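Local coordinates for protein poly-beta-hydroxybuterate polymerase (Cupriavidus necator, PDB 5T6O) that probably acts as an acyltransferase that polymerises hydroxybutyryl units from coenzyme A thioesters into polyhydroxybutyrate, this chain being its catalytic domain, at residues 8-12 with 51-57; 2-6 with 220-224; 86-92 with 235-240; 43-47 with 118-124. The protein carries 1 engineered substitution. All blocks are in the same frame, centred on the assembly; numbering follows the deposited sequence.

In the fold
The four contacts lie in the alpha/beta hydrolase catalytic domain. Contact 4, whose centre lies about 3 Å from that of the chain, joins the ends of neighbouring parallel strands 40-43 and 113-118 and the start of helix 120-134. Contact 3, its centre about 14 Å away, packs helices 89-108 and 234-246 against it: Trp-236, Trp-89 and Tyr-240 reach Cys-46, Ile-124 and Val-120. Contacts 1 and 2, with centres about 9 Å apart, fasten the N-terminal loop to the 51-57 loop and to helix 220-227. Along the chain contact 2 encloses contacts 1 and 4, while contacts 1 and 4 interleave and touch where Ile-52 and Leu-53 pack on Phe-118, linking the 51-57 loop to the core.

Contact 1. Residues 8-12 with 51-57; sequences NVAVT and YILDLQP
Asp-54 holds CG anti to its backbone N (chi1 -179°), which carries the carboxylate to the 8-12 loop, while Thr-12, chi1 -60°, keeps OG1 beside its own backbone N, so that one acid takes both the hydroxyl and the amide of the same residue. Thr-12 OG1 donates to Asp-54 OD1 at 2.6 Å, arriving on the syn side yet 33° out of the carboxylate plane. Thr-12 N uses the syn lone pair of Asp-54 OD2 at 3.3 Å. A water that accepts from Val-11 N lies 2.9 Å from Asp-54 OD1, which also bonds to Ser-60; gripped at both oxygens, the buried group has its rotation fixed. Aspartate suits the place because its short stem carries two acceptors.

Backbone bonds continue the join. Ala-10 N donates to Leu-55 O at 3.0 Å and makes a weak second bond to Asp-54 O. Ala-10 takes left-handed backbone angles, and its small methyl packs 3.6 Å from Tyr-51 CB, close enough for a methyl to suit the place. Beside it Val-9 CG2 lies 4.2 Å from Tyr-51 CE1, a loose contact. Nearer the surface, Val-11 CG2 meets Pro-57 CG at 3.7 Å. This is a loop-to-loop junction in the alpha/beta hydrolase fold: the lead-in to strand 14-19 is clasped by the connection between strand 40-43 and helix 61-67.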
loop_
_atom_site.group_PDB
_atom_site.type_symbol
_atom_site.label_atom_id
_atom_site.label_comp_id
_atom_site.label_asym_id
_atom_site.label_seq_id
_atom_site.Cartn_x
_atom_site.Cartn_y
_atom_site.Cartn_z
ATOM N N ASN A 8 24.312 -26.972 -20.520
ATOM C CA ASN A 8 24.708 -25.586 -20.297
ATOM C C ASN A 8 24.035 -24.948 -19.086
ATOM O O ASN A 8 24.261 -23.761 -18.822
ATOM C CB ASN A 8 24.440 -24.738 -21.552
ATOM C CG ASN A 8 23.022 -24.893 -22.075
ATOM O OD1 ASN A 8 22.098 -25.191 -21.324
ATOM N ND2 ASN A 8 22.848 -24.683 -23.376
ATOM N N VAL A 9 23.224 -25.690 -18.346
ATOM C CA VAL A 9 22.796 -25.275 -17.021
ATOM C C VAL A 9 22.954 -26.477 -16.106
ATOM O O VAL A 9 22.906 -27.629 -16.552
ATOM C CB VAL A 9 21.347 -24.717 -16.982
ATOM C CG1 VAL A 9 21.192 -23.536 -17.940
ATOM C CG2 VAL A 9 20.327 -25.785 -17.279
ATOM N N ALA A 10 23.195 -26.196 -14.827
ATOM C CA ALA A 10 23.416 -27.229 -13.812
ATOM C C ALA A 10 24.606 -28.118 -14.177
ATOM O O ALA A 10 24.505 -29.347 -14.199
ATOM C CB ALA A 10 22.151 -28.064 -13.594
ATOM N N VAL A 11 25.752 -27.490 -14.452
ATOM C CA VAL A 11 26.913 -28.219 -14.953
ATOM C C VAL A 11 28.055 -28.270 -13.942
ATOM O O VAL A 11 29.144 -28.738 -14.282
ATOM C CB VAL A 11 27.404 -27.649 -16.296
ATOM C CG1 VAL A 11 26.336 -27.838 -17.370
ATOM C CG2 VAL A 11 27.800 -26.177 -16.153
ATOM N N THR A 12 27.846 -27.841 -12.699
ATOM C CA THR A 12 28.949 -27.957 -11.747
ATOM C C THR A 12 29.254 -29.433 -11.509
ATOM O O THR A 12 28.340 -30.250 -11.376
ATOM C CB THR A 12 28.618 -27.238 -10.443
ATOM O OG1 THR A 12 28.394 -25.850 -10.736
ATOM C CG2 THR A 12 29.791 -27.349 -9.430
ATOM N N TYR A 51 18.113 -26.329 -9.742
ATOM C CA TYR A 51 19.251 -25.741 -10.433
ATOM C C TYR A 51 19.148 -24.229 -10.587
ATOM O O TYR A 51 20.058 -23.624 -11.165
ATOM C CB TYR A 51 19.449 -26.413 -11.795
ATOM C CG TYR A 51 18.311 -26.276 -12.778
ATOM C CD1 TYR A 51 18.216 -25.159 -13.609
ATOM C CD2 TYR A 51 17.379 -27.297 -12.939
ATOM C CE1 TYR A 51 17.197 -25.037 -14.524
ATOM C CE2 TYR A 51 16.347 -27.183 -13.874
ATOM C CZ TYR A 51 16.265 -26.053 -14.656
ATOM O OH TYR A 51 15.251 -25.921 -15.575
ATOM N N ILE A 52 18.091 -23.599 -10.059
ATOM C CA ILE A 52 18.179 -22.157 -9.837
ATOM C C ILE A 52 19.410 -21.839 -8.990
ATOM O O ILE A 52 19.996 -20.758 -9.115
ATOM C CB ILE A 52 16.880 -21.616 -9.183
ATOM C CG1 ILE A 52 16.872 -20.078 -9.164
ATOM C CG2 ILE A 52 16.712 -22.160 -7.754
ATOM C CD1 ILE A 52 17.067 -19.443 -10.520
ATOM N N LEU A 53 19.849 -22.787 -8.158
ATOM C CA LEU A 53 21.037 -22.618 -7.322
ATOM C C LEU A 53 22.325 -23.019 -8.024
ATOM O O LEU A 53 23.400 -22.816 -7.457
ATOM C CB LEU A 53 20.904 -23.443 -6.039
ATOM C CG LEU A 53 19.701 -23.080 -5.169
ATOM C CD1 LEU A 53 19.671 -23.940 -3.936
ATOM C CD2 LEU A 53 19.775 -21.597 -4.797
ATOM N N ASP A 54 22.245 -23.600 -9.221
ATOM C CA ASP A 54 23.433 -23.963 -10.008
ATOM C C ASP A 54 23.122 -23.673 -11.475
ATOM O O ASP A 54 23.184 -24.540 -12.335
ATOM C CB ASP A 54 23.813 -25.432 -9.799
ATOM C CG ASP A 54 25.061 -25.840 -10.594
ATOM O OD1 ASP A 54 25.934 -24.981 -10.807
ATOM O OD2 ASP A 54 25.164 -27.017 -11.013
ATOM N N LEU A 55 22.739 -22.425 -11.758
ATOM C CA LEU A 55 22.097 -22.123 -13.034
ATOM C C LEU A 55 23.100 -22.191 -14.179
ATOM O O LEU A 55 23.257 -23.243 -14.804
ATOM C CB LEU A 55 21.398 -20.754 -12.954
ATOM C CG LEU A 55 20.436 -20.416 -14.099
ATOM C CD1 LEU A 55 19.418 -21.536 -14.350
ATOM C CD2 LEU A 55 19.717 -19.094 -13.816
ATOM N N GLN A 56 23.796 -21.114 -14.463
ATOM C CA GLN A 56 24.936 -21.215 -15.357
ATOM C C GLN A 56 26.219 -21.026 -14.554
ATOM O O GLN A 56 26.173 -20.590 -13.399
ATOM C CB GLN A 56 24.829 -20.180 -16.483
ATOM C CG GLN A 56 23.564 -20.356 -17.317
ATOM C CD GLN A 56 23.495 -19.401 -18.481
ATOM O OE1 GLN A 56 22.597 -18.568 -18.559
ATOM N NE2 GLN A 56 24.447 -19.519 -19.403
ATOM N N PRO A 57 27.380 -21.398 -15.101
ATOM C CA PRO A 57 28.604 -21.331 -14.290
ATOM C C PRO A 57 28.862 -19.968 -13.660
ATOM O O PRO A 57 29.238 -19.905 -12.484
ATOM C CB PRO A 57 29.695 -21.714 -15.295
ATOM C CG PRO A 57 29.004 -22.702 -16.175
ATOM C CD PRO A 57 27.598 -22.161 -16.347
HETATM O O HOH W 1 26.179 -24.641 -13.680
#

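Contact 2. Residues 2-6 with 220-224; sequences AFEVG and FDLLF
Phe-3, in an irregular N-terminal segment, approaches the first turn of a helix closed by the Phe-224 N to Phe-220 O bond, with the CA atoms of Phe-3 and Phe-224 7.2 Å apart and no hydrogen bond crossing the gap. Side chains therefore carry the contact. Phe-224 swings its ring outward with CG anti to the backbone N (chi1 169°), presenting a face to Phe-3. The Phe-3 CB sits 3.5 Å from the centroid of the Phe-224 ring and only 6° off its normal, a CH-pi contact over the middle of the face. The two rings themselves meet obliquely, their planes 39° apart. Beyond CB, the Phe-3 ring lies along the helix: CZ is 3.5 Å from Asp-221 CB, and CE2 is 4.1 Å from Phe-220 CB. Phenylalanine suits the site because its flat apolar ring can touch Phe-220, Asp-221 and Phe-224 together without needing a polar partner. Val-5 finishes the patch, its CG2 coming to the edge of the Phe-224 ring at 4.1 Å from CE2. Around this surface contact, Val-9 packs on Phe-3 and Tyr-51 on Phe-224, while Leu-223 of helix 220-227 packs on helix 202-215 and Leu-222 touches Glu-164 of the second subunit.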
loop_
_atom_site.group_PDB
_atom_site.type_symbol
_atom_site.label_atom_id
_atom_site.label_comp_id
_atom_site.label_asym_id
_atom_site.label_seq_id
_atom_site.Cartn_x
_atom_site.Cartn_y
_atom_site.Cartn_z
ATOM N N ALA A 2 19.807 -23.662 -27.134
ATOM C CA ALA A 2 18.746 -23.748 -26.140
ATOM C C ALA A 2 19.283 -24.283 -24.813
ATOM O O ALA A 2 20.288 -24.993 -24.761
ATOM C CB ALA A 2 17.620 -24.647 -26.648
ATOM N N PHE A 3 18.594 -23.939 -23.726
ATOM C CA PHE A 3 19.020 -24.427 -22.423
ATOM C C PHE A 3 18.753 -25.919 -22.293
ATOM O O PHE A 3 17.729 -26.428 -22.758
ATOM C CB PHE A 3 18.323 -23.668 -21.295
ATOM C CG PHE A 3 18.715 -22.221 -21.235
ATOM C CD1 PHE A 3 20.015 -21.860 -20.918
ATOM C CD2 PHE A 3 17.808 -21.230 -21.560
ATOM C CE1 PHE A 3 20.390 -20.524 -20.889
ATOM C CE2 PHE A 3 18.174 -19.896 -21.528
ATOM C CZ PHE A 3 19.462 -19.542 -21.195
ATOM N N GLU A 4 19.694 -26.625 -21.670
ATOM C CA GLU A 4 19.534 -28.056 -21.436
ATOM C C GLU A 4 20.236 -28.415 -20.138
ATOM O O GLU A 4 21.446 -28.206 -20.013
ATOM C CB GLU A 4 20.092 -28.878 -22.599
ATOM C CG GLU A 4 19.986 -30.376 -22.371
ATOM C CD GLU A 4 20.628 -31.195 -23.475
ATOM O OE1 GLU A 4 20.978 -30.628 -24.535
ATOM O OE2 GLU A 4 20.794 -32.413 -23.276
ATOM N N VAL A 5 19.470 -28.949 -19.182
ATOM C CA VAL A 5 20.022 -29.313 -17.884
ATOM C C VAL A 5 21.118 -30.347 -18.076
ATOM O O VAL A 5 20.919 -31.361 -18.750
ATOM C CB VAL A 5 18.898 -29.834 -16.975
ATOM C CG1 VAL A 5 19.450 -30.358 -15.652
ATOM C CG2 VAL A 5 17.883 -28.746 -16.748
ATOM N N GLY A 6 22.290 -30.086 -17.495
ATOM C CA GLY A 6 23.429 -30.966 -17.633
ATOM C C GLY A 6 24.310 -30.692 -18.831
ATOM O O GLY A 6 25.366 -31.318 -18.955
ATOM N N PHE A 220 16.093 -15.022 -19.953
ATOM C CA PHE A 220 15.590 -16.265 -20.531
ATOM C C PHE A 220 15.956 -17.488 -19.689
ATOM O O PHE A 220 15.195 -18.466 -19.659
ATOM C CB PHE A 220 16.100 -16.418 -21.969
ATOM C CG PHE A 220 15.337 -15.575 -22.981
ATOM C CD1 PHE A 220 14.754 -14.371 -22.610
ATOM C CD2 PHE A 220 15.179 -16.003 -24.281
ATOM C CE1 PHE A 220 14.054 -13.598 -23.523
ATOM C CE2 PHE A 220 14.477 -15.236 -25.200
ATOM C CZ PHE A 220 13.911 -14.031 -24.816
ATOM N N ASP A 221 17.094 -17.472 -18.992
ATOM C CA ASP A 221 17.393 -18.658 -18.193
ATOM C C ASP A 221 16.485 -18.739 -16.973
ATOM O O ASP A 221 16.107 -19.844 -16.558
ATOM C CB ASP A 221 18.881 -18.723 -17.805
ATOM C CG ASP A 221 19.390 -17.482 -17.077
ATOM O OD1 ASP A 221 18.612 -16.561 -16.767
ATOM O OD2 ASP A 221 20.608 -17.443 -16.793
ATOM N N LEU A 222 16.087 -17.593 -16.413
ATOM C CA LEU A 222 15.055 -17.608 -15.381
ATOM C C LEU A 222 13.760 -18.192 -15.927
ATOM O O LEU A 222 13.127 -19.031 -15.281
ATOM C CB LEU A 222 14.824 -16.196 -14.831
ATOM C CG LEU A 222 13.846 -15.999 -13.667
ATOM C CD1 LEU A 222 14.166 -14.681 -12.977
ATOM C CD2 LEU A 222 12.409 -15.967 -14.143
ATOM N N LEU A 223 13.337 -17.744 -17.110
ATOM C CA LEU A 223 12.080 -18.237 -17.667
ATOM C C LEU A 223 12.164 -19.731 -17.977
ATOM O O LEU A 223 11.190 -20.471 -17.792
ATOM C CB LEU A 223 11.715 -17.435 -18.915
ATOM C CG LEU A 223 11.402 -15.948 -18.654
ATOM C CD1 LEU A 223 11.136 -15.210 -19.959
ATOM C CD2 LEU A 223 10.222 -15.841 -17.736
ATOM N N PHE A 224 13.323 -20.194 -18.437
ATOM C CA PHE A 224 13.501 -21.626 -18.666
ATOM C C PHE A 224 13.336 -22.414 -17.375
ATOM O O PHE A 224 12.596 -23.408 -17.328
ATOM C CB PHE A 224 14.871 -21.895 -19.288
ATOM C CG PHE A 224 15.246 -23.349 -19.310
ATOM C CD1 PHE A 224 14.708 -24.204 -20.267
ATOM C CD2 PHE A 224 16.141 -23.864 -18.379
ATOM C CE1 PHE A 224 15.045 -25.540 -20.290
ATOM C CE2 PHE A 224 16.483 -25.211 -18.402
ATOM C CZ PHE A 224 15.940 -26.043 -19.367
#

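Contact 3. Residues 86-92 with 235-240; sequences GSTWDDY and PWYCWY
Pro-235, in the first turn of helix 234-246, meets the backbone just ahead of helix 89-108, next to an aromatic cluster that joins the two helices: Trp-89 and Tyr-92 against Trp-236, Trp-239 and Tyr-240. Its CB lies 3.5 Å from Ser-87 O; a proline fits so early in a helix, where no amide hydrogen is needed for the helical bonding. Pro-235 O also receives a weak bond from a water that accepts from Trp-89 N at 2.8 Å. That amide starts helix 89-108, whose N-cap is a capping box: Thr-88 OG1 takes Asp-91 N, and Asp-91 OD2 takes Thr-88 N.

Trp-236 comes next. Its N makes a weak bond to Ser-87 O at 3.3 Å, and its indole slides into the angle between Trp-89 and Tyr-92. Thr-88 O lies in the indole plane at the edge, 3.6 Å from Trp-236 CD1, and that same carbon stands over a face of the Tyr-92 ring.

Cys-238, which does not touch 86-92, forms a disulfide with Cys-182. Trp-239, its CG anti to the backbone N (chi1 -171°), brings its six-membered ring over the five-membered ring of Trp-89 in a face-to-face stack, centroids 3.5 Å apart and planes at 12°. The broad, flat indoles suit so extensive an overlap; a sulfate ion, probably from the crystallisation liquor, lies beside Trp-239. Finally the Tyr-240 ring runs nearly parallel to the six-membered ring of Trp-89, at 5°, but slid aside, leaving Tyr-240 CD1 3.8 Å from Trp-89 CZ3.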
loop_
_atom_site.group_PDB
_atom_site.type_symbol
_atom_site.label_atom_id
_atom_site.label_comp_id
_atom_site.label_asym_id
_atom_site.label_seq_id
_atom_site.Cartn_x
_atom_site.Cartn_y
_atom_site.Cartn_z
ATOM N N GLY A 86 0.036 -39.889 -3.698
ATOM C CA GLY A 86 -0.419 -39.822 -2.324
ATOM C C GLY A 86 0.611 -39.387 -1.307
ATOM O O GLY A 86 0.347 -39.496 -0.101
ATOM N N SER A 87 1.773 -38.892 -1.735
ATOM C CA SER A 87 2.822 -38.485 -0.808
ATOM C C SER A 87 2.395 -37.265 -0.001
ATOM O O SER A 87 1.734 -36.363 -0.516
ATOM C CB SER A 87 4.109 -38.156 -1.565
ATOM O OG SER A 87 4.523 -39.249 -2.367
ATOM N N THR A 88 2.817 -37.225 1.258
ATOM C CA THR A 88 2.384 -36.210 2.206
ATOM C C THR A 88 3.530 -35.273 2.549
ATOM O O THR A 88 4.697 -35.543 2.255
ATOM C CB THR A 88 1.859 -36.856 3.487
ATOM O OG1 THR A 88 2.940 -37.546 4.135
ATOM C CG2 THR A 88 0.744 -37.837 3.162
ATOM N N TRP A 89 3.175 -34.166 3.205
ATOM C CA TRP A 89 4.199 -33.277 3.747
ATOM C C TRP A 89 5.128 -34.039 4.688
ATOM O O TRP A 89 6.350 -33.866 4.628
ATOM C CB TRP A 89 3.544 -32.092 4.461
ATOM C CG TRP A 89 4.494 -31.191 5.223
ATOM C CD1 TRP A 89 4.864 -31.312 6.533
ATOM C CD2 TRP A 89 5.157 -30.019 4.728
ATOM N NE1 TRP A 89 5.720 -30.297 6.883
ATOM C CE2 TRP A 89 5.919 -29.490 5.793
ATOM C CE3 TRP A 89 5.185 -29.368 3.484
ATOM C CZ2 TRP A 89 6.698 -28.343 5.657
ATOM C CZ3 TRP A 89 5.957 -28.227 3.347
ATOM C CH2 TRP A 89 6.707 -27.726 4.431
ATOM N N ASP A 90 4.566 -34.914 5.537
ATOM C CA ASP A 90 5.377 -35.708 6.461
ATOM C C ASP A 90 6.309 -36.657 5.717
ATOM O O ASP A 90 7.454 -36.869 6.138
ATOM C CB ASP A 90 4.482 -36.499 7.422
ATOM C CG ASP A 90 3.878 -35.626 8.506
ATOM O OD1 ASP A 90 3.754 -34.411 8.284
ATOM O OD2 ASP A 90 3.535 -36.151 9.584
ATOM N N ASP A 91 5.831 -37.259 4.624
ATOM C CA ASP A 91 6.688 -38.146 3.843
ATOM C C ASP A 91 7.943 -37.415 3.399
ATOM O O ASP A 91 9.059 -37.949 3.482
ATOM C CB ASP A 91 5.950 -38.670 2.611
ATOM C CG ASP A 91 4.865 -39.676 2.933
ATOM O OD1 ASP A 91 4.879 -40.293 4.026
ATOM O OD2 ASP A 91 3.993 -39.852 2.049
ATOM N N TYR A 92 7.765 -36.192 2.898
ATOM C CA TYR A 92 8.890 -35.412 2.398
ATOM C C TYR A 92 9.829 -35.025 3.525
ATOM O O TYR A 92 11.048 -34.999 3.337
ATOM C CB TYR A 92 8.378 -34.166 1.674
ATOM C CG TYR A 92 8.069 -34.390 0.204
ATOM C CD1 TYR A 92 7.275 -35.448 -0.212
ATOM C CD2 TYR A 92 8.580 -33.535 -0.765
ATOM C CE1 TYR A 92 6.990 -35.648 -1.553
ATOM C CE2 TYR A 92 8.297 -33.726 -2.110
ATOM C CZ TYR A 92 7.508 -34.778 -2.497
ATOM O OH TYR A 92 7.234 -34.962 -3.838
ATOM N N PRO A 235 -1.733 -34.521 -1.397
ATOM C CA PRO A 235 -1.750 -34.271 0.058
ATOM C C PRO A 235 -0.680 -33.295 0.503
ATOM O O PRO A 235 -0.901 -32.520 1.443
ATOM C CB PRO A 235 -1.529 -35.668 0.658
ATOM C CG PRO A 235 -2.109 -36.622 -0.410
ATOM C CD PRO A 235 -1.662 -35.964 -1.716
ATOM N N TRP A 236 0.474 -33.307 -0.165
ATOM C CA TRP A 236 1.556 -32.377 0.152
ATOM C C TRP A 236 1.137 -30.940 -0.119
ATOM O O TRP A 236 1.302 -30.050 0.725
ATOM C CB TRP A 236 2.789 -32.730 -0.689
ATOM C CG TRP A 236 4.041 -31.973 -0.284
ATOM C CD1 TRP A 236 5.044 -32.437 0.506
ATOM C CD2 TRP A 236 4.400 -30.629 -0.641
ATOM N NE1 TRP A 236 6.014 -31.482 0.654
ATOM C CE2 TRP A 236 5.640 -30.356 -0.031
ATOM C CE3 TRP A 236 3.800 -29.636 -1.424
ATOM C CZ2 TRP A 236 6.286 -29.128 -0.167
ATOM C CZ3 TRP A 236 4.449 -28.413 -1.564
ATOM C CH2 TRP A 236 5.675 -28.169 -0.931
ATOM N N TYR A 237 0.638 -30.693 -1.323
ATOM C CA TYR A 237 0.190 -29.362 -1.722
ATOM C C TYR A 237 -0.955 -28.884 -0.834
ATOM O O TYR A 237 -0.999 -27.716 -0.430
ATOM C CB TYR A 237 -0.194 -29.446 -3.208
ATOM C CG TYR A 237 -0.771 -28.239 -3.919
ATOM C CD1 TYR A 237 -0.606 -26.952 -3.445
ATOM C CD2 TYR A 237 -1.482 -28.414 -5.106
ATOM C CE1 TYR A 237 -1.152 -25.868 -4.123
ATOM C CE2 TYR A 237 -2.025 -27.344 -5.788
ATOM C CZ TYR A 237 -1.870 -26.073 -5.288
ATOM O OH TYR A 237 -2.418 -25.005 -5.972
ATOM N N CYS A 238 -1.879 -29.786 -0.493
ATOM C CA CYS A 238 -2.980 -29.452 0.408
ATOM C C CYS A 238 -2.460 -28.990 1.765
ATOM O O CYS A 238 -2.880 -27.948 2.290
ATOM C CB CYS A 238 -3.890 -30.677 0.553
ATOM S SG CYS A 238 -5.220 -30.541 1.773
ATOM N N TRP A 239 -1.541 -29.760 2.349
ATOM C CA TRP A 239 -1.020 -29.438 3.678
ATOM C C TRP A 239 -0.279 -28.113 3.662
ATOM O O TRP A 239 -0.479 -27.263 4.534
ATOM C CB TRP A 239 -0.094 -30.562 4.160
ATOM C CG TRP A 239 0.336 -30.459 5.592
ATOM C CD1 TRP A 239 -0.155 -31.173 6.650
ATOM C CD2 TRP A 239 1.350 -29.596 6.130
ATOM N NE1 TRP A 239 0.489 -30.804 7.811
ATOM C CE2 TRP A 239 1.412 -29.838 7.518
ATOM C CE3 TRP A 239 2.206 -28.641 5.574
ATOM C CZ2 TRP A 239 2.296 -29.159 8.358
ATOM C CZ3 TRP A 239 3.080 -27.968 6.411
ATOM C CH2 TRP A 239 3.115 -28.233 7.788
ATOM N N TYR A 240 0.598 -27.928 2.673
ATOM C CA TYR A 240 1.358 -26.685 2.567
ATOM C C TYR A 240 0.435 -25.477 2.446
ATOM O O TYR A 240 0.567 -24.504 3.197
ATOM C CB TYR A 240 2.302 -26.795 1.370
ATOM C CG TYR A 240 3.226 -25.618 1.182
ATOM C CD1 TYR A 240 4.022 -25.154 2.227
ATOM C CD2 TYR A 240 3.324 -24.992 -0.049
ATOM C CE1 TYR A 240 4.875 -24.077 2.045
ATOM C CE2 TYR A 240 4.173 -23.910 -0.239
ATOM C CZ TYR A 240 4.944 -23.462 0.809
ATOM O OH TYR A 240 5.789 -22.384 0.613
HETATM O O HOH W 2 0.373 -33.910 3.501
#

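Contact 4. Residues 43-47 with 118-124; sequences VPPCI and FAVGGTI. Engineered in segment 118-124: Ala-119 (natural residue Cys).
Pro-45 and Phe-118 meet at a slant, the proline bringing CD to within 3.6 Å of Phe-118 CD2 and 3.2 Å of Phe-118 O. Having no N-H, the proline can lie against that carbonyl without offering it a bond. Over one face of the Phe-118 ring sits the methyl of the engineered Ala-119. On the far side of Pro-45, Val-120 points CG1 between its backbone N and carbonyl carbon (chi1 71°), which sets that methyl 3.6 Å from Pro-45 CB.

The turn from strand 113-118 into helix 120-134 is the nucleophile elbow of the alpha/beta hydrolase fold. Ala-119, a cysteine in the natural sequence, stands at its tip with the strained phi/psi of 59°/-133° expected there, so the natural cysteine is probably the nucleophile. Glycine suits position 121 because, lacking a side chain, it lets Val-43 O come 3.4 Å from Gly-121 CA. The same carbonyl accepts from Phe-118 N at 3.2 Å, tying neighbouring parallel strands together at their ends.

Farther along the helix, Ile-124 directs CD1 at Cys-46 SG, 3.9 Å away, beside Trp-236. The backbone N of Cys-46, buried here with no polar partner, instead faces Val-120 CG1 at 3.7 Å.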
loop_
_atom_site.group_PDB
_atom_site.type_symbol
_atom_site.label_atom_id
_atom_site.label_comp_id
_atom_site.label_asym_id
_atom_site.label_seq_id
_atom_site.Cartn_x
_atom_site.Cartn_y
_atom_site.Cartn_z
ATOM N N VAL A 43 19.139 -27.512 0.637
ATOM C CA VAL A 43 17.788 -28.022 0.401
ATOM C C VAL A 43 17.047 -27.010 -0.465
ATOM O O VAL A 43 16.550 -25.991 0.040
ATOM C CB VAL A 43 17.036 -28.292 1.714
ATOM C CG1 VAL A 43 15.615 -28.847 1.420
ATOM C CG2 VAL A 43 17.833 -29.275 2.588
ATOM N N PRO A 44 16.976 -27.243 -1.767
ATOM C CA PRO A 44 16.303 -26.318 -2.667
ATOM C C PRO A 44 14.799 -26.516 -2.622
ATOM O O PRO A 44 14.309 -27.492 -2.039
ATOM C CB PRO A 44 16.869 -26.694 -4.048
ATOM C CG PRO A 44 17.939 -27.762 -3.773
ATOM C CD PRO A 44 17.574 -28.378 -2.480
ATOM N N PRO A 45 14.027 -25.617 -3.230
ATOM C CA PRO A 45 12.578 -25.846 -3.335
ATOM C C PRO A 45 12.271 -27.081 -4.167
ATOM O O PRO A 45 13.043 -27.474 -5.046
ATOM C CB PRO A 45 12.070 -24.577 -4.035
ATOM C CG PRO A 45 13.294 -24.070 -4.812
ATOM C CD PRO A 45 14.439 -24.357 -3.878
ATOM N N CYS A 46 11.124 -27.695 -3.882
ATOM C CA CYS A 46 10.569 -28.719 -4.766
ATOM C C CYS A 46 9.474 -28.156 -5.662
ATOM O O CYS A 46 8.851 -28.909 -6.423
ATOM C CB CYS A 46 10.044 -29.900 -3.949
ATOM S SG CYS A 46 8.828 -29.439 -2.667
ATOM N N ILE A 47 9.238 -26.851 -5.570
ATOM C CA ILE A 47 8.473 -26.079 -6.543
ATOM C C ILE A 47 9.478 -25.524 -7.549
ATOM O O ILE A 47 10.349 -24.736 -7.179
ATOM C CB ILE A 47 7.683 -24.966 -5.834
ATOM C CG1 ILE A 47 6.638 -25.609 -4.903
ATOM C CG2 ILE A 47 7.067 -23.992 -6.828
ATOM C CD1 ILE A 47 6.004 -24.641 -3.896
ATOM N N PHE A 118 16.335 -22.796 0.490
ATOM C CA PHE A 118 15.918 -21.702 -0.388
ATOM C C PHE A 118 14.422 -21.829 -0.634
ATOM O O PHE A 118 13.957 -22.887 -1.064
ATOM C CB PHE A 118 16.679 -21.727 -1.720
ATOM C CG PHE A 118 16.174 -20.708 -2.725
ATOM C CD1 PHE A 118 16.063 -19.373 -2.377
ATOM C CD2 PHE A 118 15.831 -21.083 -4.013
ATOM C CE1 PHE A 118 15.618 -18.432 -3.285
ATOM C CE2 PHE A 118 15.375 -20.145 -4.929
ATOM C CZ PHE A 118 15.271 -18.817 -4.566
ATOM N N ALA A 119 13.671 -20.765 -0.344
ATOM C CA ALA A 119 12.220 -20.721 -0.626
ATOM C C ALA A 119 11.560 -21.866 0.138
ATOM O O ALA A 119 11.855 -22.054 1.328
ATOM C CB ALA A 119 11.994 -20.728 -2.126
ATOM N N VAL A 120 10.690 -22.666 -0.485
ATOM C CA VAL A 120 10.037 -23.718 0.292
ATOM C C VAL A 120 11.051 -24.735 0.820
ATOM O O VAL A 120 10.789 -25.391 1.834
ATOM C CB VAL A 120 8.918 -24.410 -0.523
ATOM C CG1 VAL A 120 9.492 -25.282 -1.636
ATOM C CG2 VAL A 120 8.046 -25.230 0.420
ATOM N N GLY A 121 12.226 -24.858 0.179
ATOM C CA GLY A 121 13.293 -25.657 0.771
ATOM C C GLY A 121 13.666 -25.187 2.166
ATOM O O GLY A 121 14.000 -26.000 3.035
ATOM N N GLY A 122 13.590 -23.878 2.410
ATOM C CA GLY A 122 13.888 -23.369 3.734
ATOM C C GLY A 122 12.801 -23.708 4.730
ATOM O O GLY A 122 13.084 -23.999 5.900
ATOM N N THR A 123 11.540 -23.657 4.282
ATOM C CA THR A 123 10.432 -24.077 5.131
ATOM C C THR A 123 10.551 -25.559 5.457
ATOM O O THR A 123 10.398 -25.969 6.612
ATOM C CB THR A 123 9.098 -23.785 4.435
ATOM O OG1 THR A 123 9.113 -22.452 3.902
ATOM C CG2 THR A 123 7.933 -23.936 5.410
ATOM N N ILE A 124 10.833 -26.371 4.435
ATOM C CA ILE A 124 11.027 -27.807 4.620
ATOM C C ILE A 124 12.177 -28.073 5.581
ATOM O O ILE A 124 12.039 -28.839 6.544
ATOM C CB ILE A 124 11.269 -28.484 3.259
ATOM C CG1 ILE A 124 9.976 -28.524 2.444
ATOM C CG2 ILE A 124 11.842 -29.895 3.446
ATOM C CD1 ILE A 124 10.184 -28.833 0.935
#